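Local coordinates for BH2358 protein (PDB 2RBD), which is of unknown function but, as a putative spore coat protein of the ferritin-like clan, probably serves a structural role in the Bacillus spore, at residues G31-N34 / G35-F39; L115-C118 / S119-G123; K150-N154 / K155-I159. One frame throughout, in Å; residues are numbered along the deposited sequence.

Interaction 1. Residues G31-N34 / G35-F39; sequences GLIN and GYRSF
Gly31 O accepts the amide of Gly35 at 2.9 Å, the first of four consecutive i to i+4 bonds that run on from Leu32 to Tyr36, Ile33 to Arg37 and Asn34 to Ser38. The straightest, from Gly35, has an N-H...O angle of 167°, evidence of a regular alpha-helical turn with no break at either glycine. Two i to i+4 side-chain pairs sit on this backbone. Leu32 and Tyr36 lie alongside and point the same way, methyl CD2 of Leu32 standing 4.1 Å from CE1 of Tyr36. With CG beside the backbone N (chi1 -70°), the Tyr36 ring leans back over the preceding turn, where carbon C of Leu32 sits over the rim of one face. Its hydroxyl is hydrogen-bonded to Asp110 of helix 100-124. In the second pair, Ile33 CG2 lies over one face of the Arg37 guanidinium, 3.7 Å from NH1, while the extended Arg37 chain carries NE into a long, weak ion pair with Asp83. Asn34 uses OD1 to accept NE of Arg84. Such pairs, one meeting helices 46-72 and 100-124, the other helix 46-72 and a loop, are consistent with a long helix of a ferritin-like four-helix bundle.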
# COMPACT_ATOMS: atom_id res chain seq x y z
N GLY A 31 -19.76 5.11 2.34
CA GLY A 31 -20.12 3.82 1.73
C GLY A 31 -20.14 2.69 2.73
O GLY A 31 -21.02 1.80 2.70
N LEU A 32 -19.17 2.70 3.60
CA LEU A 32 -19.10 1.64 4.64
C LEU A 32 -20.21 1.77 5.67
O LEU A 32 -20.79 0.77 6.06
CB LEU A 32 -17.73 1.61 5.31
CG LEU A 32 -16.52 1.19 4.45
CD1 LEU A 32 -15.27 1.26 5.33
CD2 LEU A 32 -16.71 -0.24 3.89
N ILE A 33 -20.58 2.99 6.06
CA ILE A 33 -21.73 3.19 6.91
C ILE A 33 -22.98 2.56 6.27
O ILE A 33 -23.74 1.86 6.93
CB ILE A 33 -21.92 4.67 7.22
CG1 ILE A 33 -20.79 5.16 8.17
CG2 ILE A 33 -23.26 4.91 7.89
CD1 ILE A 33 -20.71 6.68 8.30
N ASN A 34 -23.19 2.82 4.99
CA ASN A 34 -24.34 2.27 4.29
C ASN A 34 -24.31 0.75 4.24
O ASN A 34 -25.29 0.10 4.56
CB ASN A 34 -24.40 2.87 2.89
CG ASN A 34 -25.49 2.25 2.03
OD1 ASN A 34 -26.63 2.26 2.42
ND2 ASN A 34 -25.14 1.72 0.89
N GLY A 35 -23.17 0.18 3.87
CA GLY A 35 -23.04 -1.29 3.84
C GLY A 35 -23.21 -1.95 5.19
O GLY A 35 -23.86 -2.98 5.30
N TYR A 36 -22.63 -1.34 6.21
CA TYR A 36 -22.72 -1.89 7.54
C TYR A 36 -24.15 -1.76 8.10
O TYR A 36 -24.59 -2.61 8.83
CB TYR A 36 -21.73 -1.21 8.50
CG TYR A 36 -20.28 -1.54 8.25
CD1 TYR A 36 -19.83 -2.13 7.09
CD2 TYR A 36 -19.33 -1.12 9.16
CE1 TYR A 36 -18.46 -2.39 6.88
CE2 TYR A 36 -17.97 -1.37 8.95
CZ TYR A 36 -17.56 -1.98 7.83
OH TYR A 36 -16.20 -2.19 7.65
N ARG A 37 -24.86 -0.68 7.77
CA ARG A 37 -26.27 -0.60 8.14
C ARG A 37 -27.07 -1.73 7.48
O ARG A 37 -27.99 -2.30 8.08
CB ARG A 37 -26.79 0.78 7.77
CG ARG A 37 -26.36 1.84 8.77
CD ARG A 37 -26.75 3.21 8.27
NE ARG A 37 -26.70 4.20 9.35
CZ ARG A 37 -26.80 5.51 9.13
NH1 ARG A 37 -26.84 6.00 7.91
NH2 ARG A 37 -26.84 6.33 10.15
N SER A 38 -26.68 -2.11 6.26
CA SER A 38 -27.32 -3.28 5.65
C SER A 38 -26.90 -4.54 6.40
O SER A 38 -27.75 -5.34 6.79
CB SER A 38 -26.96 -3.41 4.19
OG SER A 38 -27.66 -4.50 3.62
N PHE A 39 -25.61 -4.68 6.71
CA PHE A 39 -25.14 -5.84 7.48
C PHE A 39 -25.84 -6.00 8.83
O PHE A 39 -26.08 -7.12 9.24
CB PHE A 39 -23.65 -5.76 7.72
CG PHE A 39 -22.79 -6.07 6.51
CD1 PHE A 39 -23.25 -6.78 5.40
CD2 PHE A 39 -21.46 -5.71 6.54
CE1 PHE A 39 -22.39 -7.07 4.33
CE2 PHE A 39 -20.61 -5.98 5.48
CZ PHE A 39 -21.09 -6.65 4.37

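Interaction 2. Residues L115-C118 / S119-G123; sequences LVTC and SQIIG
Val116 meets Gln120, and Thr117 meets Ile121, one turn apart on helix 100-124, an i to i+4 contact in the third long helix of the four-helix bundle. The stretch lies near that helix's C-terminal end, on a side where other subunits pack against it. Four successive backbone bonds establish the helical geometry: Ser119 to Leu115, Gln120 to Val116, Ile121 to Thr117 and Ile122 to Cys118. Their N-H...O angles all reach at least 159°, and the bond from Gln120 N to Val116 O measures 2.9 Å.

Side-chain packing follows the same spacing. The aliphatic part of Gln120 bends back past its acceptor, with CG 3.3 Å from Val116 O, because CG stands beside the backbone N (chi1 -67°). Beyond it the side chain crosses that of Val116 at a slant, CG1 of the valine approaching CD of the glutamine at 3.9 Å. Thr117 and Ile121 instead run alongside each other in the same direction, both toward helix 16-42, where Tyr25 and Ser21 receive them. The hydroxyl of Thr117 turns the other way along the helix and is bonded to the carbonyl of Lys113.

Ser119 marks the subunit boundary: its OG is hydrogen-bonded to Ser119 OG and His138 NE2 of the third subunit, with a weak bond to Leu115 O there, which would restrict its rotation, while Ile122 and Val116 of that subunit pack on Leu115 and Gln120. Within the turn, the methyl CG2 of Thr117 stands 4.1 Å from CD1 of Ile121.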
# COMPACT_ATOMS: atom_id res chain seq x y z
N LEU A 115 -6.46 1.17 8.34
CA LEU A 115 -5.19 1.42 9.05
C LEU A 115 -4.14 1.92 8.06
O LEU A 115 -3.46 2.93 8.28
CB LEU A 115 -4.70 0.14 9.72
CG LEU A 115 -5.41 -0.28 11.01
CD1 LEU A 115 -4.73 -1.58 11.45
CD2 LEU A 115 -5.37 0.86 12.13
N VAL A 116 -4.03 1.19 6.94
CA VAL A 116 -3.11 1.54 5.86
C VAL A 116 -3.43 2.91 5.27
O VAL A 116 -2.54 3.74 5.12
CB VAL A 116 -3.04 0.45 4.81
CG1 VAL A 116 -2.27 0.92 3.54
CG2 VAL A 116 -2.34 -0.81 5.41
N THR A 117 -4.69 3.17 4.98
CA THR A 117 -5.07 4.48 4.46
C THR A 117 -4.72 5.61 5.42
O THR A 117 -4.16 6.63 5.01
CB THR A 117 -6.55 4.51 4.12
OG1 THR A 117 -6.87 3.39 3.28
CG2 THR A 117 -6.90 5.84 3.42
N CYS A 118 -5.00 5.45 6.70
CA CYS A 118 -4.57 6.44 7.67
C CYS A 118 -3.07 6.71 7.60
O CYS A 118 -2.66 7.87 7.57
CB CYS A 118 -4.96 6.04 9.09
SG CYS A 118 -6.73 6.16 9.45
N SER A 119 -2.25 5.65 7.55
CA SER A 119 -0.80 5.83 7.50
C SER A 119 -0.35 6.52 6.25
O SER A 119 0.56 7.36 6.26
CB SER A 119 -0.10 4.48 7.66
OG SER A 119 -0.33 3.96 8.97
N GLN A 120 -0.98 6.20 5.12
CA GLN A 120 -0.71 6.88 3.86
C GLN A 120 -0.98 8.40 3.92
O GLN A 120 -0.14 9.18 3.44
CB GLN A 120 -1.55 6.28 2.73
CG GLN A 120 -1.16 4.84 2.36
CD GLN A 120 -2.10 4.17 1.38
OE1 GLN A 120 -1.65 3.32 0.55
NE2 GLN A 120 -3.34 4.45 1.48
N ILE A 121 -2.10 8.77 4.51
CA ILE A 121 -2.47 10.18 4.63
C ILE A 121 -1.52 10.91 5.56
O ILE A 121 -1.09 12.04 5.27
CB ILE A 121 -3.94 10.33 5.04
CG1 ILE A 121 -4.85 9.81 3.90
CG2 ILE A 121 -4.25 11.82 5.33
CD1 ILE A 121 -6.37 9.79 4.22
N ILE A 122 -1.17 10.28 6.68
CA ILE A 122 -0.22 10.90 7.61
C ILE A 122 1.07 11.18 6.87
O ILE A 122 1.61 12.30 6.95
CB ILE A 122 0.08 10.01 8.83
CG1 ILE A 122 -1.19 9.83 9.68
CG2 ILE A 122 1.29 10.60 9.69
CD1 ILE A 122 -1.10 8.67 10.73
N GLY A 123 1.57 10.17 6.17
CA GLY A 123 2.82 10.29 5.42
C GLY A 123 2.88 11.37 4.36
O GLY A 123 3.95 11.94 4.12

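Interaction 3. Residues K150-N154 / K155-I159; sequences KLNKN and KGWLI
Leu151 and Asn152 pack against Lys155 and Trp157 where helix 128-155 ends in a Schellman motif. Gly156 is the first residue to leave helical angles, and its positive phi turns the chain back across the last turn. Two bonds back into the helix define the motif: Trp157 N reaches Asn152 O at 2.9 Å, in the carbonyl plane, and Gly156 N reaches Lys153 O from well above the carbonyl plane. Leu158 N adds a weak bond to Asn152 O. Just before the motif, Lys155 N still makes the ordinary helical bond to Leu151 O.

Side-chain torsions then direct the individual contacts. Leu151 sends CG anti to its N (chi1 179°), which brings CD2 to the edge of the indole, 3.9 Å from CZ3 of Trp157. The backbone turn at Gly156 sets the indole against CB of Lys155, which lies 3.4 Å above the ring plane over its centre. Lys155 then bends at chi2 (-75°), and CE comes to 3.9 Å from CD1 of Leu151, the two side chains slanting across one another. Its ammonium continues to salt bridges with Asp45 and Asp47, and two carboxylates sharing one amine would be expected to stabilise its positive charge. The amide of Asn152 is fixed from both ends by helix 100-124, OD1 taking Ser104 OG and ND2 giving to Ser108 OG. On the other side of the turn, Lys153 and Leu158 run alongside each other, and NZ of the lysine is bonded to the carbonyl of Ile126 of the third subunit. The Asn152 amide plane is turned 58° from the indole, and its OD1 lies in the ring plane at the edge, 3.5 Å from Trp157 CE3.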
# COMPACT_ATOMS: atom_id res chain seq x y z
N LYS A 150 -10.51 -10.48 18.32
CA LYS A 150 -11.02 -11.21 19.51
C LYS A 150 -12.36 -11.90 19.21
O LYS A 150 -12.56 -13.08 19.53
CB LYS A 150 -11.15 -10.27 20.69
CG LYS A 150 -9.84 -10.02 21.41
CD LYS A 150 -9.94 -8.91 22.42
CE LYS A 150 -8.57 -8.57 23.01
NZ LYS A 150 -8.73 -7.47 24.00
N LEU A 151 -13.26 -11.17 18.56
CA LEU A 151 -14.55 -11.72 18.12
C LEU A 151 -14.37 -12.93 17.24
O LEU A 151 -14.97 -13.97 17.48
CB LEU A 151 -15.38 -10.67 17.40
CG LEU A 151 -16.75 -11.07 16.84
CD1 LEU A 151 -17.74 -11.13 17.97
CD2 LEU A 151 -17.25 -10.11 15.73
N ASN A 152 -13.56 -12.80 16.19
CA ASN A 152 -13.35 -13.88 15.25
C ASN A 152 -12.76 -15.11 15.93
O ASN A 152 -13.14 -16.25 15.62
CB ASN A 152 -12.48 -13.41 14.10
CG ASN A 152 -13.22 -12.50 13.14
OD1 ASN A 152 -14.39 -12.71 12.88
ND2 ASN A 152 -12.54 -11.47 12.62
N LYS A 153 -11.84 -14.88 16.85
CA LYS A 153 -11.29 -15.98 17.65
C LYS A 153 -12.37 -16.62 18.51
O LYS A 153 -12.51 -17.85 18.46
CB LYS A 153 -10.11 -15.50 18.51
CG LYS A 153 -8.87 -15.15 17.71
CD LYS A 153 -7.79 -14.61 18.64
CE LYS A 153 -6.45 -14.36 17.93
NZ LYS A 153 -5.41 -13.71 18.80
N ASN A 154 -13.13 -15.81 19.23
CA ASN A 154 -14.12 -16.29 20.19
C ASN A 154 -15.21 -17.12 19.50
O ASN A 154 -15.69 -18.14 20.05
CB ASN A 154 -14.76 -15.13 20.91
CG ASN A 154 -13.81 -14.42 21.90
OD1 ASN A 154 -12.76 -14.94 22.23
ND2 ASN A 154 -14.21 -13.23 22.38
N LYS A 155 -15.62 -16.66 18.32
CA LYS A 155 -16.71 -17.28 17.55
C LYS A 155 -16.27 -18.46 16.70
O LYS A 155 -17.11 -19.20 16.19
CB LYS A 155 -17.39 -16.23 16.66
CG LYS A 155 -17.96 -15.08 17.43
CD LYS A 155 -19.27 -15.46 18.17
CE LYS A 155 -19.76 -14.28 19.02
NZ LYS A 155 -21.07 -14.54 19.71
N GLY A 156 -14.97 -18.62 16.53
CA GLY A 156 -14.43 -19.68 15.68
C GLY A 156 -14.56 -19.34 14.21
O GLY A 156 -14.66 -20.22 13.37
N TRP A 157 -14.58 -18.05 13.90
CA TRP A 157 -14.72 -17.61 12.52
C TRP A 157 -13.36 -17.39 11.83
O TRP A 157 -13.32 -17.25 10.62
CB TRP A 157 -15.50 -16.31 12.45
CG TRP A 157 -16.92 -16.44 12.89
CD1 TRP A 157 -17.67 -17.57 12.90
CD2 TRP A 157 -17.77 -15.39 13.32
NE1 TRP A 157 -18.92 -17.30 13.35
CE2 TRP A 157 -19.02 -15.97 13.61
CE3 TRP A 157 -17.59 -14.03 13.56
CZ2 TRP A 157 -20.06 -15.24 14.15
CZ3 TRP A 157 -18.64 -13.30 14.06
CH2 TRP A 157 -19.88 -13.92 14.35
N LEU A 158 -12.26 -17.35 12.56
CA LEU A 158 -10.98 -17.03 11.97
C LEU A 158 -10.45 -18.24 11.21
O LEU A 158 -10.44 -19.34 11.75
CB LEU A 158 -10.02 -16.64 13.10
CG LEU A 158 -8.61 -16.18 12.80
CD1 LEU A 158 -8.63 -14.98 11.89
CD2 LEU A 158 -7.92 -15.83 14.12
N ILE A 159 -10.04 -18.06 9.96
CA ILE A 159 -9.46 -19.15 9.16
C ILE A 159 -7.96 -19.14 9.44
O ILE A 159 -7.32 -18.12 9.25
CB ILE A 159 -9.68 -18.91 7.67
CG1 ILE A 159 -11.17 -18.87 7.33
CG2 ILE A 159 -8.97 -19.99 6.86
CD1 ILE A 159 -11.45 -18.53 5.84

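The three contacts follow one another along the chain without overlap, on three of the four long helices: interaction 1 within helix 16-42, interaction 2 within helix 100-124, and interaction 3 at the end of helix 128-155. Centres of interactions 1 and 2 are 22 Å apart, on opposite sides of the chain's centre. Interaction 3 lies 21 Å from interaction 1 and 27 Å from interaction 2, centre to centre, and none touches another. Helix 100-124 nevertheless connects them, since side chains of interactions 1 and 3 both pack on it. Interactions 2 and 3 both touch the third subunit, and interactions 1 and 3 the second, so all three lie at interfaces of the four-chain assembly.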